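PDB 1VPV: fatty acid-binding protein TM_1468 from Thermotoga maritima, which binds long-chain fatty acids such as palmitate and may take part in lipid transport or fatty acid metabolism. Local coordinates for residues K14-P26 / E31-V43. Numbering follows the deposited sequence.
With PLM (palmitic acid), chain D.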
loop_
_atom_site.group_PDB
_atom_site.type_symbol
_atom_site.label_atom_id
_atom_site.label_comp_id
_atom_site.label_asym_id
_atom_site.label_seq_id
_atom_site.Cartn_x
_atom_site.Cartn_y
_atom_site.Cartn_z
ATOM N N LYS A 14 -7.965 -22.451 -9.166
ATOM C CA LYS A 14 -7.185 -21.352 -9.717
ATOM C C LYS A 14 -7.714 -20.051 -9.144
ATOM O O LYS A 14 -8.904 -19.726 -9.284
ATOM C CB LYS A 14 -7.296 -21.344 -11.246
ATOM C CG LYS A 14 -6.537 -22.502 -11.959
ATOM C CD LYS A 14 -6.556 -22.338 -13.488
ATOM C CE LYS A 14 -7.955 -22.486 -14.012
ATOM N NZ LYS A 14 -8.024 -22.846 -15.457
ATOM N N VAL A 15 -6.823 -19.304 -8.503
ATOM C CA VAL A 15 -7.205 -18.093 -7.771
ATOM C C VAL A 15 -6.584 -16.810 -8.317
ATOM O O VAL A 15 -5.371 -16.696 -8.401
ATOM C CB VAL A 15 -6.804 -18.221 -6.282
ATOM C CG1 VAL A 15 -7.362 -17.058 -5.479
ATOM C CG2 VAL A 15 -7.311 -19.519 -5.707
ATOM N N LYS A 16 -7.418 -15.838 -8.670
ATOM C CA LYS A 16 -6.948 -14.483 -9.000
ATOM C C LYS A 16 -6.794 -13.681 -7.728
ATOM O O LYS A 16 -7.638 -13.778 -6.831
ATOM C CB LYS A 16 -7.964 -13.741 -9.859
ATOM C CG LYS A 16 -7.426 -12.431 -10.424
ATOM C CD LYS A 16 -6.611 -12.706 -11.699
ATOM C CE LYS A 16 -5.627 -11.609 -11.974
ATOM N NZ LYS A 16 -4.863 -11.957 -13.186
ATOM N N ILE A 17 -5.743 -12.870 -7.658
ATOM C CA ILE A 17 -5.588 -11.950 -6.549
ATOM C C ILE A 17 -5.737 -10.542 -7.121
ATOM O O ILE A 17 -5.102 -10.185 -8.103
ATOM C CB ILE A 17 -4.233 -12.113 -5.856
ATOM C CG1 ILE A 17 -4.161 -13.467 -5.167
ATOM C CG2 ILE A 17 -3.997 -10.986 -4.841
ATOM C CD1 ILE A 17 -2.756 -13.856 -4.650
ATOM N N LEU A 18 -6.599 -9.752 -6.505
ATOM C CA LEU A 18 -6.781 -8.372 -6.905
ATOM C C LEU A 18 -6.419 -7.455 -5.737
ATOM O O LEU A 18 -6.883 -7.661 -4.613
ATOM C CB LEU A 18 -8.236 -8.154 -7.303
ATOM C CG LEU A 18 -8.600 -6.746 -7.741
ATOM C CD1 LEU A 18 -7.969 -6.423 -9.064
ATOM C CD2 LEU A 18 -10.121 -6.664 -7.825
ATOM N N VAL A 19 -5.571 -6.466 -5.978
ATOM C CA VAL A 19 -5.422 -5.353 -4.999
ATOM C C VAL A 19 -5.927 -4.094 -5.704
ATOM O O VAL A 19 -6.138 -4.087 -6.911
ATOM C CB VAL A 19 -3.971 -5.162 -4.505
ATOM C CG1 VAL A 19 -3.424 -6.473 -3.860
ATOM C CG2 VAL A 19 -3.048 -4.706 -5.653
ATOM N N ASP A 20 -6.143 -3.039 -4.941
ATOM C CA ASP A 20 -6.493 -1.758 -5.491
ATOM C C ASP A 20 -5.232 -0.932 -5.738
ATOM O O ASP A 20 -4.150 -1.297 -5.268
ATOM C CB ASP A 20 -7.490 -1.059 -4.583
ATOM C CG ASP A 20 -6.895 -0.653 -3.251
ATOM O OD1 ASP A 20 -5.993 0.240 -3.226
ATOM O OD2 ASP A 20 -7.370 -1.214 -2.235
ATOM N N SER A 21 -5.364 0.159 -6.504
ATOM C CA SER A 21 -4.193 0.932 -6.928
ATOM C C SER A 21 -3.409 1.555 -5.758
ATOM O O SER A 21 -2.221 1.842 -5.885
ATOM C CB SER A 21 -4.602 2.034 -7.884
ATOM O OG SER A 21 -5.513 2.891 -7.247
ATOM N N THR A 22 -4.083 1.750 -4.629
ATOM C CA THR A 22 -3.428 2.235 -3.415
ATOM C C THR A 22 -2.483 1.215 -2.756
ATOM O O THR A 22 -1.828 1.559 -1.812
ATOM C CB THR A 22 -4.449 2.682 -2.333
ATOM O OG1 THR A 22 -5.017 1.547 -1.697
ATOM C CG2 THR A 22 -5.544 3.480 -2.950
ATOM N N ALA A 23 -2.459 -0.018 -3.239
ATOM C CA ALA A 23 -1.464 -1.004 -2.824
ATOM C C ALA A 23 -0.046 -0.744 -3.355
ATOM O O ALA A 23 0.919 -1.330 -2.830
ATOM C CB ALA A 23 -1.906 -2.448 -3.215
ATOM N N ASP A 24 0.073 0.099 -4.394
ATOM C CA ASP A 24 1.371 0.452 -4.975
ATOM C C ASP A 24 2.196 -0.821 -5.200
ATOM O O ASP A 24 3.359 -0.919 -4.783
ATOM C CB ASP A 24 2.135 1.412 -4.049
ATOM C CG ASP A 24 1.393 2.716 -3.790
ATOM O OD1 ASP A 24 0.582 3.133 -4.649
ATOM O OD2 ASP A 24 1.653 3.354 -2.722
ATOM N N VAL A 25 1.571 -1.801 -5.840
ATOM C CA VAL A 25 2.163 -3.116 -6.056
ATOM C C VAL A 25 3.362 -3.036 -7.001
ATOM O O VAL A 25 3.288 -2.356 -8.047
ATOM C CB VAL A 25 1.098 -4.154 -6.593
ATOM C CG1 VAL A 25 0.634 -3.806 -8.007
ATOM C CG2 VAL A 25 1.646 -5.589 -6.527
ATOM N N PRO A 26 4.482 -3.710 -6.650
ATOM C CA PRO A 26 5.668 -3.624 -7.539
ATOM C C PRO A 26 5.331 -4.105 -8.930
ATOM O O PRO A 26 4.566 -5.062 -9.070
ATOM C CB PRO A 26 6.687 -4.526 -6.856
ATOM C CG PRO A 26 6.232 -4.543 -5.377
ATOM C CD PRO A 26 4.740 -4.543 -5.467
ATOM N N GLU A 31 2.641 -9.974 -12.861
ATOM C CA GLU A 31 2.731 -11.192 -13.643
ATOM C C GLU A 31 3.287 -12.360 -12.790
ATOM O O GLU A 31 2.830 -13.483 -12.879
ATOM C CB GLU A 31 3.594 -10.945 -14.888
ATOM C CG GLU A 31 2.915 -11.351 -16.192
ATOM N N LYS A 32 4.263 -12.071 -11.950
ATOM C CA LYS A 32 4.993 -13.086 -11.233
ATOM C C LYS A 32 4.107 -13.804 -10.179
ATOM O O LYS A 32 4.216 -15.019 -10.020
ATOM C CB LYS A 32 6.217 -12.422 -10.593
ATOM C CG LYS A 32 7.104 -13.301 -9.728
ATOM C CD LYS A 32 8.436 -12.567 -9.458
ATOM C CE LYS A 32 9.065 -12.922 -8.108
ATOM N NZ LYS A 32 9.288 -14.379 -7.935
ATOM N N TYR A 33 3.254 -13.056 -9.471
ATOM C CA TYR A 33 2.322 -13.634 -8.500
ATOM C C TYR A 33 0.855 -13.573 -8.962
ATOM O O TYR A 33 -0.066 -13.828 -8.151
ATOM C CB TYR A 33 2.476 -12.957 -7.120
ATOM C CG TYR A 33 3.850 -13.146 -6.546
ATOM C CD1 TYR A 33 4.313 -14.420 -6.200
ATOM C CD2 TYR A 33 4.709 -12.078 -6.384
ATOM C CE1 TYR A 33 5.597 -14.601 -5.677
ATOM C CE2 TYR A 33 5.987 -12.254 -5.882
ATOM C CZ TYR A 33 6.423 -13.509 -5.522
ATOM O OH TYR A 33 7.691 -13.660 -5.011
ATOM N N ASP A 34 0.641 -13.280 -10.249
ATOM C CA ASP A 34 -0.719 -13.165 -10.830
ATOM C C ASP A 34 -1.647 -12.262 -9.949
ATOM O O ASP A 34 -2.708 -12.671 -9.440
ATOM C CB ASP A 34 -1.317 -14.555 -11.101
ATOM C CG ASP A 34 -2.593 -14.488 -11.966
ATOM O OD1 ASP A 34 -2.816 -13.424 -12.584
ATOM O OD2 ASP A 34 -3.362 -15.482 -12.044
ATOM N N ILE A 35 -1.176 -11.037 -9.739
ATOM C CA ILE A 35 -1.887 -10.045 -8.987
ATOM C C ILE A 35 -2.250 -8.906 -9.968
ATOM O O ILE A 35 -1.397 -8.402 -10.681
ATOM C CB ILE A 35 -1.026 -9.488 -7.853
ATOM C CG1 ILE A 35 -0.693 -10.568 -6.823
ATOM C CG2 ILE A 35 -1.709 -8.291 -7.182
ATOM C CD1 ILE A 35 0.400 -10.157 -5.867
ATOM N N ASP A 36 -3.523 -8.518 -9.966
ATOM C CA ASP A 36 -4.035 -7.437 -10.765
ATOM C C ASP A 36 -4.278 -6.252 -9.850
ATOM O O ASP A 36 -4.470 -6.421 -8.636
ATOM C CB ASP A 36 -5.361 -7.886 -11.373
ATOM C CG ASP A 36 -5.780 -7.076 -12.600
ATOM O OD1 ASP A 36 -5.059 -6.136 -13.015
ATOM O OD2 ASP A 36 -6.867 -7.402 -13.137
ATOM N N SER A 37 -4.300 -5.066 -10.447
ATOM C CA SER A 37 -4.519 -3.817 -9.747
ATOM C C SER A 37 -5.779 -3.110 -10.289
ATOM O O SER A 37 -5.894 -2.890 -11.490
ATOM C CB SER A 37 -3.291 -2.909 -9.928
ATOM O OG SER A 37 -3.339 -1.839 -9.006
ATOM N N ILE A 38 -6.732 -2.780 -9.413
ATOM C CA ILE A 38 -7.926 -2.051 -9.851
ATOM C C ILE A 38 -7.754 -0.566 -9.519
ATOM O O ILE A 38 -7.469 -0.232 -8.392
ATOM C CB ILE A 38 -9.256 -2.609 -9.265
ATOM C CG1 ILE A 38 -10.429 -1.761 -9.734
ATOM C CG2 ILE A 38 -9.233 -2.690 -7.730
ATOM C CD1 ILE A 38 -11.780 -2.365 -9.381
ATOM N N PRO A 39 -7.900 0.319 -10.525
ATOM C CA PRO A 39 -7.643 1.743 -10.295
ATOM C C PRO A 39 -8.674 2.448 -9.409
ATOM O O PRO A 39 -9.882 2.288 -9.596
ATOM C CB PRO A 39 -7.676 2.363 -11.708
ATOM C CG PRO A 39 -7.837 1.236 -12.670
ATOM C CD PRO A 39 -8.294 0.035 -11.923
ATOM N N LEU A 40 -8.187 3.237 -8.462
ATOM C CA LEU A 40 -9.007 4.294 -7.913
ATOM C C LEU A 40 -8.851 5.525 -8.828
ATOM O O LEU A 40 -8.117 5.492 -9.826
ATOM C CB LEU A 40 -8.598 4.616 -6.471
ATOM C CG LEU A 40 -9.183 3.736 -5.378
ATOM C CD1 LEU A 40 -8.557 2.328 -5.408
ATOM C CD2 LEU A 40 -8.993 4.374 -4.021
ATOM N N TYR A 41 -9.548 6.601 -8.473
ATOM C CA TYR A 41 -9.600 7.800 -9.296
ATOM C C TYR A 41 -9.064 9.047 -8.600
ATOM O O TYR A 41 -9.151 9.210 -7.379
ATOM C CB TYR A 41 -11.017 8.059 -9.766
ATOM C CG TYR A 41 -11.619 6.904 -10.508
ATOM C CD1 TYR A 41 -11.331 6.688 -11.847
ATOM C CD2 TYR A 41 -12.508 6.036 -9.871
ATOM C CE1 TYR A 41 -11.873 5.619 -12.538
ATOM C CE2 TYR A 41 -13.089 4.959 -10.565
ATOM C CZ TYR A 41 -12.758 4.758 -11.895
ATOM O OH TYR A 41 -13.319 3.697 -12.573
ATOM N N VAL A 42 -8.510 9.908 -9.433
ATOM C CA VAL A 42 -7.954 11.174 -9.040
ATOM C C VAL A 42 -8.773 12.251 -9.799
ATOM O O VAL A 42 -8.851 12.232 -11.031
ATOM C CB VAL A 42 -6.442 11.233 -9.400
ATOM C CG1 VAL A 42 -5.896 12.641 -9.291
ATOM C CG2 VAL A 42 -5.675 10.329 -8.500
ATOM N N VAL A 43 -9.384 13.158 -9.044
ATOM C CA VAL A 43 -10.250 14.198 -9.584
ATOM C C VAL A 43 -9.678 15.560 -9.231
ATOM O O VAL A 43 -9.643 15.930 -8.072
ATOM C CB VAL A 43 -11.672 14.088 -9.002
ATOM C CG1 VAL A 43 -12.584 15.120 -9.631
ATOM C CG2 VAL A 43 -12.223 12.695 -9.267
HETATM C C1 PLM D . -10.200 6.902 -1.698
HETATM O O1 PLM D . -11.120 6.078 -1.420
HETATM O O2 PLM D . -10.454 8.040 -2.209
HETATM C C2 PLM D . -8.773 6.483 -1.427
HETATM C C3 PLM D . -8.241 7.124 -0.162
HETATM C C4 PLM D . -6.762 6.799 0.004
HETATM C C5 PLM D . -6.233 7.515 1.243
HETATM C C6 PLM D . -4.768 7.249 1.475
HETATM C C7 PLM D . -4.248 7.904 2.746
HETATM C C8 PLM D . -2.724 7.971 2.745
HETATM C C9 PLM D . -2.106 6.619 3.026
HETATM C CA PLM D . -0.593 6.655 2.944
HETATM C CB PLM D . -0.001 5.324 3.384
HETATM C CC PLM D . 1.480 5.258 3.024
HETATM C CD PLM D . 2.167 4.001 3.597
HETATM C CE PLM D . 3.575 3.817 3.060
HETATM C CF PLM D . 4.325 2.690 3.753
HETATM C CG PLM D . 4.009 1.316 3.156
HETATM O O HOH W 1 -1.386 -1.518 -6.853
#
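The first beta-alpha-beta unit of the DegV fold brings strand 15-20 alongside strand 35-38, with helix 29-32 in the connection. The strands run parallel. Ile-17 O accepts from Asp-36 N at 3.0 Å, and Val-19 N donates to Asp-36 O. Ile-38 N then returns a bond to Val-19 O. Past the end of strand 15-20, Leu-40 N donates to Ser-21 OG at 3.0 Å in a nearly straight bond. Ile-17, Val-19, Ile-35 and Ser-37 share one sheet face. There CG2 of Ile-17 meets CG1 of Ile-35 at 3.9 Å, and helix 138-149 covers the pair. A water joins Ser-37 OG, Asp-20 O and Val-25 N. On the face of Leu-18 and Ile-38, the Leu-18 methyl CD1 lies 4.0 Å from Ile-38 CB. Leu-18 also packs against Phe-83 and Tyr-90 of helix 80-92. Lys-16 turns at chi2 (83°), and its end reaches Asp-34. Lys-16 NZ makes a salt bridge to Asp-34 OD1 at 2.6 Å, on the syn side but 25° out of the carboxylate plane, while OD2 is held by Tyr-95. Lys-16 CE lies 3.8 Å from Asp-36 CB. With alanine at Lys-16, Asp-34 OD1 would probably lose its charged mate and Asp-36 CB one of the carbons packed against it. Asp-36 OD2 turns to Arg-86 and Tyr-90. At the other end, Leu-40 CD1 rests 3.6 Å from Asp-20 CB, and its CD2 touches palmitate C2 at 3.4 Å. Thr-75 and Ser-108 bind the palmitate by hydrogen bonds. This is a parallel beta-alpha-beta crossover in which Leu-40, at the break in strand 35-43, packs on the carboxylate end of the bound palmitate.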